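Long-range contacts in 3-hydroxyacyl-CoA dehydrogenase (PDB 4XGN), which probably catalyses the NAD-dependent oxidation of 3-hydroxyacyl-CoA to 3-oxoacyl-CoA, as an oxidoreductase of the short-chain dehydrogenase family: residues 92-97 / 117-122; 150-155 / 193-198. One frame throughout, in Å; residues are numbered along the deposited sequence.

Interaction 1 (92-97 / 117-122). With NAD (nicotinamide-adenine-dinucleotide), chain I.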
ATOM      1  N   ALA A  92       3.178 -16.783  17.674  1.00 11.69           N
ATOM      2  CA  ALA A  92       4.173 -16.397  18.651  1.00 11.94           C
ATOM      3  C   ALA A  92       4.681 -14.971  18.373  1.00 11.79           C
ATOM      4  O   ALA A  92       5.089 -14.675  17.277  1.00 11.71           O
ATOM      5  CB  ALA A  92       5.349 -17.335  18.609  1.00 11.94           C
ATOM      6  N   GLY A  93       4.603 -14.119  19.377  1.00 12.04           N
ATOM      7  CA  GLY A  93       5.042 -12.748  19.222  1.00 11.90           C
ATOM      8  C   GLY A  93       5.028 -12.032  20.543  1.00 12.25           C
ATOM      9  O   GLY A  93       4.378 -12.495  21.488  1.00 12.45           O
ATOM     10  N   ILE A  94       5.788 -10.920  20.601  1.00 12.23           N
ATOM     11  CA  ILE A  94       5.851 -10.026  21.727  1.00 12.87           C
ATOM     12  C   ILE A  94       5.704  -8.598  21.175  1.00 13.12           C
ATOM     13  O   ILE A  94       6.014  -8.354  20.004  1.00 12.55           O
ATOM     14  CB  ILE A  94       7.172 -10.135  22.527  1.00 13.20           C
ATOM     15  CG1 ILE A  94       8.384 -10.046  21.606  1.00 13.21           C
ATOM     16  CG2 ILE A  94       7.224 -11.457  23.273  1.00 13.42           C
ATOM     17  CD1 ILE A  94       9.711  -9.974  22.313  1.00 13.64           C
ATOM     18  N   ALA A  95       5.205  -7.687  22.026  1.00 14.24           N
ATOM     19  CA  ALA A  95       4.944  -6.291  21.613  1.00 14.82           C
ATOM     20  C   ALA A  95       5.431  -5.294  22.671  1.00 15.81           C
ATOM     21  O   ALA A  95       4.649  -4.569  23.263  1.00 16.46           O
ATOM     22  CB  ALA A  95       3.481  -6.083  21.314  1.00 14.91           C
ATOM     23  N   PRO A  96       6.733  -5.228  22.890  1.00 16.73           N
ATOM     24  CA  PRO A  96       7.229  -4.202  23.820  1.00 17.35           C
ATOM     25  C   PRO A  96       7.129  -2.788  23.217  1.00 16.82           C
ATOM     26  O   PRO A  96       6.763  -2.646  22.059  1.00 17.33           O
ATOM     27  CB  PRO A  96       8.672  -4.647  24.121  1.00 17.85           C
ATOM     28  CG  PRO A  96       9.056  -5.548  23.005  1.00 17.85           C
ATOM     29  CD  PRO A  96       7.818  -6.058  22.321  1.00 17.64           C
ATOM     30  N   ALA A  97       7.255  -1.771  24.055  1.00 16.36           N
ATOM     31  CA  ALA A  97       7.182  -0.406  23.587  1.00 15.87           C
ATOM     32  C   ALA A  97       8.411   0.348  24.105  1.00 15.63           C
ATOM     33  O   ALA A  97       8.804   0.210  25.266  1.00 15.88           O
ATOM     34  CB  ALA A  97       5.924   0.254  24.099  1.00 16.38           C
ATOM     35  N   THR A 117      13.793 -10.636  16.556  1.00 11.14           N
ATOM     36  CA  THR A 117      14.146 -12.060  16.629  1.00 11.41           C
ATOM     37  C   THR A 117      12.953 -12.975  16.874  1.00 11.34           C
ATOM     38  O   THR A 117      12.778 -13.985  16.167  1.00 11.37           O
ATOM     39  CB  THR A 117      15.307 -12.309  17.607  1.00 11.93           C
ATOM     40  OG1 THR A 117      16.442 -11.599  17.112  1.00 12.00           O
ATOM     41  CG2 THR A 117      15.596 -13.786  17.715  1.00 12.23           C
ATOM     42  N   VAL A 118      12.092 -12.607  17.811  1.00 11.18           N
ATOM     43  CA  VAL A 118      10.925 -13.411  18.044  1.00 11.17           C
ATOM     44  C   VAL A 118       9.925 -13.316  16.923  1.00 10.90           C
ATOM     45  O   VAL A 118       9.447 -14.330  16.426  1.00 10.73           O
ATOM     46  CB  VAL A 118      10.255 -13.063  19.372  1.00 11.50           C
ATOM     47  CG1 VAL A 118       8.971 -13.826  19.571  1.00 11.48           C
ATOM     48  CG2 VAL A 118      11.222 -13.351  20.511  1.00 12.01           C
ATOM     49  N   ASN A 119       9.589 -12.078  16.527  1.00 10.49           N
ATOM     50  CA  ASN A 119       8.453 -11.861  15.662  1.00 10.32           C
ATOM     51  C   ASN A 119       8.734 -12.148  14.214  1.00 10.11           C
ATOM     52  O   ASN A 119       7.848 -12.613  13.512  1.00 10.14           O
ATOM     53  CB  ASN A 119       7.980 -10.413  15.798  1.00 10.32           C
ATOM     54  CG  ASN A 119       7.356 -10.097  17.148  1.00 10.46           C
ATOM     55  OD1 ASN A 119       7.233 -10.962  18.032  1.00 10.77           O
ATOM     56  ND2 ASN A 119       6.909  -8.862  17.298  1.00 10.49           N
ATOM     57  N   LEU A 120       9.941 -11.825  13.752  1.00  9.96           N
ATOM     58  CA  LEU A 120      10.258 -11.896  12.352  1.00  9.85           C
ATOM     59  C   LEU A 120      11.141 -13.096  12.063  1.00  9.92           C
ATOM     60  O   LEU A 120      10.760 -13.958  11.282  1.00  9.94           O
ATOM     61  CB  LEU A 120      10.866 -10.554  11.880  1.00  9.80           C
ATOM     62  CG  LEU A 120      11.311 -10.477  10.419  1.00  9.79           C
ATOM     63  CD1 LEU A 120      10.230 -10.918   9.438  1.00  9.71           C
ATOM     64  CD2 LEU A 120      11.814  -9.093  10.097  1.00  9.74           C
ATOM     65  N   ILE A 121      12.323 -13.150  12.676  1.00  9.97           N
ATOM     66  CA  ILE A 121      13.232 -14.271  12.458  1.00 10.15           C
ATOM     67  C   ILE A 121      12.510 -15.564  12.878  1.00 10.19           C
ATOM     68  O   ILE A 121      12.585 -16.574  12.163  1.00 10.25           O
ATOM     69  CB  ILE A 121      14.578 -14.074  13.168  1.00 10.42           C
ATOM     70  CG1 ILE A 121      15.280 -12.841  12.566  1.00 10.31           C
ATOM     71  CG2 ILE A 121      15.424 -15.345  13.046  1.00 10.76           C
ATOM     72  CD1 ILE A 121      16.569 -12.486  13.253  1.00 10.64           C
ATOM     73  N   GLY A 122      11.837 -15.514  14.042  1.00 10.24           N
ATOM     74  CA  GLY A 122      11.091 -16.652  14.578  1.00 10.42           C
ATOM     75  C   GLY A 122      10.015 -17.133  13.636  1.00 10.40           C
ATOM     76  O   GLY A 122       9.869 -18.346  13.433  1.00 10.79           O
TER
HETATM   77  PA  NAD I 300      -0.418 -13.598  23.689  1.00 13.16           P
HETATM   78  O1A NAD I 300       0.637 -12.946  24.508  1.00 13.48           O
HETATM   79  O2A NAD I 300      -1.713 -13.935  24.362  1.00 13.99           O
HETATM   80  O5B NAD I 300       0.142 -14.923  22.980  1.00 13.10           O
HETATM   81  C5B NAD I 300       1.439 -14.967  22.427  1.00 12.72           C
HETATM   82  C4B NAD I 300       2.033 -16.367  22.660  1.00 12.82           C
HETATM   83  O4B NAD I 300       3.246 -16.267  22.112  1.00 12.80           O
HETATM   84  C3B NAD I 300       2.257 -16.650  24.168  1.00 13.17           C
HETATM   85  O3B NAD I 300       1.608 -17.786  24.638  1.00 13.23           O
HETATM   86  C2B NAD I 300       3.796 -16.681  24.192  1.00 13.10           C
HETATM   87  O2B NAD I 300       4.282 -17.467  25.340  1.00 13.51           O
HETATM   88  C1B NAD I 300       4.181 -17.083  22.983  1.00 12.81           C
HETATM   89  N9A NAD I 300       5.517 -16.687  22.659  1.00 12.49           N
HETATM   90  C8A NAD I 300       6.157 -15.497  22.887  1.00 12.52           C
HETATM   91  N7A NAD I 300       7.463 -15.587  22.474  1.00 12.14           N
HETATM   92  C5A NAD I 300       7.574 -16.813  21.983  1.00 12.29           C
HETATM   93  C6A NAD I 300       8.645 -17.451  21.413  1.00 12.24           C
HETATM   94  N6A NAD I 300       9.982 -16.980  21.246  1.00 12.13           N
HETATM   95  N1A NAD I 300       8.495 -18.712  20.980  1.00 12.40           N
HETATM   96  C2A NAD I 300       7.301 -19.371  21.097  1.00 12.62           C
HETATM   97  N3A NAD I 300       6.224 -18.736  21.646  1.00 12.60           N
HETATM   98  C4A NAD I 300       6.407 -17.475  22.093  1.00 12.38           C
HETATM   99  O3  NAD I 300      -0.662 -12.473  22.568  1.00 12.94           O
HETATM  100  PN  NAD I 300      -1.630 -12.631  21.267  1.00 13.10           P
HETATM  101  O1N NAD I 300      -2.510 -11.425  21.283  1.00 12.94           O
HETATM  102  O2N NAD I 300      -2.372 -13.954  21.160  1.00 13.35           O
HETATM  103  O5D NAD I 300      -0.578 -12.492  20.043  1.00 12.82           O
HETATM  104  C5D NAD I 300      -0.595 -13.369  18.919  1.00 12.65           C
HETATM  105  C4D NAD I 300      -0.020 -12.749  17.703  1.00 12.31           C
HETATM  106  O4D NAD I 300      -0.888 -11.754  17.350  1.00 12.52           O
HETATM  107  C3D NAD I 300       1.344 -12.064  17.972  1.00 12.36           C
HETATM  108  O3D NAD I 300       2.186 -12.191  16.909  1.00 12.37           O
HETATM  109  C2D NAD I 300       0.868 -10.597  18.170  1.00 12.26           C
HETATM  110  O2D NAD I 300       2.007  -9.636  17.992  1.00 11.95           O
HETATM  111  C1D NAD I 300      -0.060 -10.443  17.249  1.00 12.11           C
HETATM  112  N1N NAD I 300      -1.036  -9.370  17.397  1.00 12.18           N
HETATM  113  C2N NAD I 300      -1.816  -9.204  18.518  1.00 12.54           C
HETATM  114  C3N NAD I 300      -2.737  -8.171  18.628  1.00 12.79           C
HETATM  115  C7N NAD I 300      -3.568  -7.929  19.852  1.00 13.35           C
HETATM  116  O7N NAD I 300      -4.162  -6.882  19.961  1.00 13.64           O
HETATM  117  N7N NAD I 300      -3.690  -8.930  20.852  1.00 13.60           N
HETATM  118  C4N NAD I 300      -2.877  -7.289  17.534  1.00 12.57           C
HETATM  119  C5N NAD I 300      -2.128  -7.474  16.401  1.00 12.26           C
HETATM  120  C6N NAD I 300      -1.219  -8.508  16.326  1.00 11.98           C
HETATM  121  O   HOH W   1       7.011 -15.563  15.463  1.00 10.76           O

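Interaction 2 (150-155 / 193-198). With NAD (nicotinamide-adenine-dinucleotide), chain I.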
ATOM      1  N   SER A 150       0.654 -16.361   8.735  1.00 11.31           N
ATOM      2  CA  SER A 150       1.427 -15.616   9.733  1.00 11.14           C
ATOM      3  C   SER A 150       0.658 -14.407  10.228  1.00 10.93           C
ATOM      4  O   SER A 150      -0.325 -13.969   9.604  1.00 11.06           O
ATOM      5  CB  SER A 150       2.750 -15.225   9.168  1.00 11.02           C
ATOM      6  OG  SER A 150       3.506 -16.344   8.737  1.00 11.28           O
ATOM      7  N   THR A 151       1.089 -13.905  11.392  1.00 10.53           N
ATOM      8  CA  THR A 151       0.415 -12.789  12.026  1.00 10.32           C
ATOM      9  C   THR A 151       1.326 -11.585  11.997  1.00 10.00           C
ATOM     10  O   THR A 151       2.405 -11.573  12.607  1.00  9.68           O
ATOM     11  CB  THR A 151      -0.001 -13.104  13.478  1.00 10.59           C
ATOM     12  OG1 THR A 151      -0.655 -14.399  13.544  1.00 11.08           O
ATOM     13  CG2 THR A 151      -0.909 -12.013  13.998  1.00 10.62           C
ATOM     14  N   ALA A 152       0.934 -10.557  11.260  1.00  9.74           N
ATOM     15  CA  ALA A 152       1.561  -9.304  11.327  1.00  9.55           C
ATOM     16  C   ALA A 152       0.799  -8.462  12.396  1.00  9.54           C
ATOM     17  O   ALA A 152       0.680  -8.910  13.531  1.00  9.76           O
ATOM     18  CB  ALA A 152       1.641  -8.655   9.959  1.00  9.38           C
ATOM     19  N   SER A 153       0.334  -7.271  12.045  1.00  9.35           N
ATOM     20  CA  SER A 153      -0.376  -6.306  12.908  1.00  9.38           C
ATOM     21  C   SER A 153      -0.645  -5.123  12.018  1.00  9.15           C
ATOM     22  O   SER A 153       0.074  -4.893  11.055  1.00  8.92           O
ATOM     23  CB  SER A 153       0.533  -5.813  14.036  1.00  9.50           C
ATOM     24  OG  SER A 153      -0.043  -4.725  14.732  1.00  9.69           O
ATOM     25  N   VAL A 154      -1.643  -4.327  12.394  1.00  9.25           N
ATOM     26  CA  VAL A 154      -1.852  -3.039  11.773  1.00  9.10           C
ATOM     27  C   VAL A 154      -0.641  -2.123  12.047  1.00  9.14           C
ATOM     28  O   VAL A 154      -0.411  -1.196  11.299  1.00  9.01           O
ATOM     29  CB  VAL A 154      -3.175  -2.376  12.213  1.00  9.26           C
ATOM     30  CG1 VAL A 154      -4.364  -3.206  11.759  1.00  9.27           C
ATOM     31  CG2 VAL A 154      -3.189  -2.035  13.690  1.00  9.55           C
ATOM     32  N   ALA A 155       0.168  -2.434  13.041  1.00  9.40           N
ATOM     33  CA  ALA A 155       1.410  -1.700  13.267  1.00  9.60           C
ATOM     34  C   ALA A 155       2.402  -1.807  12.087  1.00  9.61           C
ATOM     35  O   ALA A 155       3.316  -0.981  12.005  1.00  9.64           O
ATOM     36  CB  ALA A 155       2.099  -2.176  14.555  1.00  9.80           C
ATOM     37  N   THR A 193      -0.892 -13.686   5.249  1.00 10.25           N
ATOM     38  CA  THR A 193      -0.705 -12.986   6.506  1.00 10.07           C
ATOM     39  C   THR A 193      -2.007 -12.290   6.927  1.00 10.00           C
ATOM     40  O   THR A 193      -2.693 -11.706   6.076  1.00  9.82           O
ATOM     41  CB  THR A 193       0.467 -11.964   6.357  1.00 10.22           C
ATOM     42  OG1 THR A 193       1.668 -12.698   6.055  1.00 10.70           O
ATOM     43  CG2 THR A 193       0.655 -11.200   7.644  1.00 10.20           C
ATOM     44  N   ILE A 194      -2.288 -12.311   8.216  1.00  9.91           N
ATOM     45  CA  ILE A 194      -3.363 -11.561   8.860  1.00  9.90           C
ATOM     46  C   ILE A 194      -2.687 -10.453   9.665  1.00  9.86           C
ATOM     47  O   ILE A 194      -1.725 -10.723  10.375  1.00 10.05           O
ATOM     48  CB  ILE A 194      -4.233 -12.450   9.775  1.00 10.21           C
ATOM     49  CG1 ILE A 194      -4.934 -13.553   8.938  1.00 10.45           C
ATOM     50  CG2 ILE A 194      -5.313 -11.596  10.465  1.00 10.24           C
ATOM     51  CD1 ILE A 194      -5.537 -14.701   9.764  1.00 10.69           C
ATOM     52  N   ALA A 195      -3.178  -9.209   9.491  1.00  9.46           N
ATOM     53  CA  ALA A 195      -2.720  -8.049  10.249  1.00  9.33           C
ATOM     54  C   ALA A 195      -3.842  -7.635  11.188  1.00  9.34           C
ATOM     55  O   ALA A 195      -4.714  -6.862  10.839  1.00  9.49           O
ATOM     56  CB  ALA A 195      -2.338  -6.888   9.289  1.00  9.09           C
ATOM     57  N   PRO A 196      -3.853  -8.153  12.421  1.00  9.55           N
ATOM     58  CA  PRO A 196      -4.914  -7.755  13.342  1.00  9.75           C
ATOM     59  C   PRO A 196      -4.785  -6.338  13.872  1.00  9.97           C
ATOM     60  O   PRO A 196      -3.670  -5.786  13.959  1.00  9.43           O
ATOM     61  CB  PRO A 196      -4.806  -8.790  14.497  1.00  9.95           C
ATOM     62  CG  PRO A 196      -3.861  -9.847  13.994  1.00  9.82           C
ATOM     63  CD  PRO A 196      -2.990  -9.217  12.983  1.00  9.57           C
ATOM     64  N   GLY A 197      -5.920  -5.741  14.222  1.00 10.54           N
ATOM     65  CA  GLY A 197      -5.945  -4.469  14.903  1.00 11.21           C
ATOM     66  C   GLY A 197      -5.722  -4.603  16.405  1.00 12.25           C
ATOM     67  O   GLY A 197      -4.566  -4.625  16.854  1.00 12.63           O
ATOM     68  N   ILE A 198      -6.802  -4.627  17.185  1.00 12.75           N
ATOM     69  CA  ILE A 198      -6.654  -4.748  18.630  1.00 13.63           C
ATOM     70  C   ILE A 198      -7.590  -5.833  19.092  1.00 13.67           C
ATOM     71  O   ILE A 198      -8.805  -5.727  18.875  1.00 13.54           O
ATOM     72  CB  ILE A 198      -6.946  -3.450  19.407  1.00 14.71           C
ATOM     73  CG1 ILE A 198      -6.347  -2.229  18.704  1.00 15.38           C
ATOM     74  CG2 ILE A 198      -6.399  -3.590  20.834  1.00 15.42           C
ATOM     75  CD1 ILE A 198      -7.061  -0.975  19.110  1.00 16.52           C
TER
HETATM   76  PA  NAD I 300      -0.418 -13.598  23.689  1.00 13.16           P
HETATM   77  O1A NAD I 300       0.637 -12.946  24.508  1.00 13.48           O
HETATM   78  O2A NAD I 300      -1.713 -13.935  24.362  1.00 13.99           O
HETATM   79  O5B NAD I 300       0.142 -14.923  22.980  1.00 13.10           O
HETATM   80  C5B NAD I 300       1.439 -14.967  22.427  1.00 12.72           C
HETATM   81  C4B NAD I 300       2.033 -16.367  22.660  1.00 12.82           C
HETATM   82  O4B NAD I 300       3.246 -16.267  22.112  1.00 12.80           O
HETATM   83  C3B NAD I 300       2.257 -16.650  24.168  1.00 13.17           C
HETATM   84  O3B NAD I 300       1.608 -17.786  24.638  1.00 13.23           O
HETATM   85  C2B NAD I 300       3.796 -16.681  24.192  1.00 13.10           C
HETATM   86  O2B NAD I 300       4.282 -17.467  25.340  1.00 13.51           O
HETATM   87  C1B NAD I 300       4.181 -17.083  22.983  1.00 12.81           C
HETATM   88  N9A NAD I 300       5.517 -16.687  22.659  1.00 12.49           N
HETATM   89  C8A NAD I 300       6.157 -15.497  22.887  1.00 12.52           C
HETATM   90  N7A NAD I 300       7.463 -15.587  22.474  1.00 12.14           N
HETATM   91  C5A NAD I 300       7.574 -16.813  21.983  1.00 12.29           C
HETATM   92  C6A NAD I 300       8.645 -17.451  21.413  1.00 12.24           C
HETATM   93  N6A NAD I 300       9.982 -16.980  21.246  1.00 12.13           N
HETATM   94  N1A NAD I 300       8.495 -18.712  20.980  1.00 12.40           N
HETATM   95  C2A NAD I 300       7.301 -19.371  21.097  1.00 12.62           C
HETATM   96  N3A NAD I 300       6.224 -18.736  21.646  1.00 12.60           N
HETATM   97  C4A NAD I 300       6.407 -17.475  22.093  1.00 12.38           C
HETATM   98  O3  NAD I 300      -0.662 -12.473  22.568  1.00 12.94           O
HETATM   99  PN  NAD I 300      -1.630 -12.631  21.267  1.00 13.10           P
HETATM  100  O1N NAD I 300      -2.510 -11.425  21.283  1.00 12.94           O
HETATM  101  O2N NAD I 300      -2.372 -13.954  21.160  1.00 13.35           O
HETATM  102  O5D NAD I 300      -0.578 -12.492  20.043  1.00 12.82           O
HETATM  103  C5D NAD I 300      -0.595 -13.369  18.919  1.00 12.65           C
HETATM  104  C4D NAD I 300      -0.020 -12.749  17.703  1.00 12.31           C
HETATM  105  O4D NAD I 300      -0.888 -11.754  17.350  1.00 12.52           O
HETATM  106  C3D NAD I 300       1.344 -12.064  17.972  1.00 12.36           C
HETATM  107  O3D NAD I 300       2.186 -12.191  16.909  1.00 12.37           O
HETATM  108  C2D NAD I 300       0.868 -10.597  18.170  1.00 12.26           C
HETATM  109  O2D NAD I 300       2.007  -9.636  17.992  1.00 11.95           O
HETATM  110  C1D NAD I 300      -0.060 -10.443  17.249  1.00 12.11           C
HETATM  111  N1N NAD I 300      -1.036  -9.370  17.397  1.00 12.18           N
HETATM  112  C2N NAD I 300      -1.816  -9.204  18.518  1.00 12.54           C
HETATM  113  C3N NAD I 300      -2.737  -8.171  18.628  1.00 12.79           C
HETATM  114  C7N NAD I 300      -3.568  -7.929  19.852  1.00 13.35           C
HETATM  115  O7N NAD I 300      -4.162  -6.882  19.961  1.00 13.64           O
HETATM  116  N7N NAD I 300      -3.690  -8.930  20.852  1.00 13.60           N
HETATM  117  C4N NAD I 300      -2.877  -7.289  17.534  1.00 12.57           C
HETATM  118  C5N NAD I 300      -2.128  -7.474  16.401  1.00 12.26           C
HETATM  119  C6N NAD I 300      -1.219  -8.508  16.326  1.00 11.98           C
HETATM  120  O   HOH W   2      -1.914  -4.122  16.551  1.00 14.90           O

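Interaction 1 (92-97 / 117-122)
The carboxamide of N119 meets I94 with both of its edge atoms: OD1 accepts from the backbone N of I94 (2.9 Å) on an in-plane lone pair, and ND2 donates to the backbone O of I94 (2.9 Å), which lies almost in the amide plane. This two-point grip, with ND2 also bonded to the OG of S169, fixes the rotation of the amide. The CA of G93 sits 3.1 Å from OD1 on one side of the amide plane, and CG1 of I94 approaches OD1 from the other side. The second flat group is the adenine of NAD. CB of A92 rests on one of its faces, 3.5 Å from N3A, while CG1 of V118 reaches the N6A and N7A margin of that same face, and CG2 of I94 lies near the C8A edge.

Segment 92-97 leaves the end of strand 85-90 of the Rossmann fold with the A92-G93 end of the family's NNAG motif, here N-C-A-G, and helix 109-135 runs beside it. N119 stands where short-chain dehydrogenases carry the asparagine of their Asn-Ser-Tyr-Lys tetrad, and the helix makes a wider pi-type turn at 117-121, with G122 N bonded to T117 O. CG1 of I94 is held between backbone N and carbonyl carbon (chi1 50°), leading CD1 to within 4.1 Å of CG2 of V118, the two side chains crossing nearly at right angles. A water donates to both A92 O (2.8 Å) and V118 O (2.9 Å), and the residue after N119, L120, packs on L120 of the second subunit.

Interaction 2 (150-155 / 193-198)
At the C-terminal ends of two neighbouring parallel strands, 146-151 and 189-196, the pairing of S150 with T193 and T151 with I194 runs into the nicotinamide site. I194 N donates to S150 O (2.9 Å, N-H...O 167°), A152 N to I194 O (2.8 Å), and V154 N to P196 O (2.9 Å) from above the carbonyl plane. On the face that carries S150 and T193, CG2 of T193 packs on CB of A152 (3.6 Å). On the opposite face of the sheet CG2 of T151, anti to its own nitrogen, lies 3.6 Å from CD of P196, while OG1 bonds outward to N90 O and to Y231.

Past the beta bridges the bond from V154 N keeps the segments together where both border the nicotinamide, as expected for the short-chain dehydrogenase Rossmann fold, whose Pro-Gly motif is met here in P196 and G197. CB of P196 lies over one face of the nicotinamide, 3.5 Å from C5N; the side chain of S153 lies beside the C5N-C6N edge, displaced to the other side of the ring plane. The backbone oxygens of A152, P196 and G197 gather near the ring's C6N, C5N and C4N edge and could ease its positive charge. OG of S153, swung away from its nitrogen (chi1 170°), caps A155 N at 2.9 Å and shares a water with G197 O; S153 is at the place of the family's tetrad serine, beside Y166 and K170. Its own N is buried without a partner.

Both contacts are buried and border the NAD site, their centres about 12 Å apart. Interaction 1 joins a loop to a helix through a side-chain amide bonded to backbone; interaction 2 is strand pairing in the central sheet, where backbone bonds dominate and the buried surface is about twice as large. A water bridges each, between two backbone oxygens in interaction 1, between a serine hydroxyl and a backbone oxygen in interaction 2. Interaction 1 lies against one adenine face and reaches the nicotinamide ribose through G93, while interaction 2 flanks the nicotinamide and the same ribose. Helix 164-184, bearing Y166 and K170, touches both contacts. Only interaction 1 has a neighbouring subunit in reach.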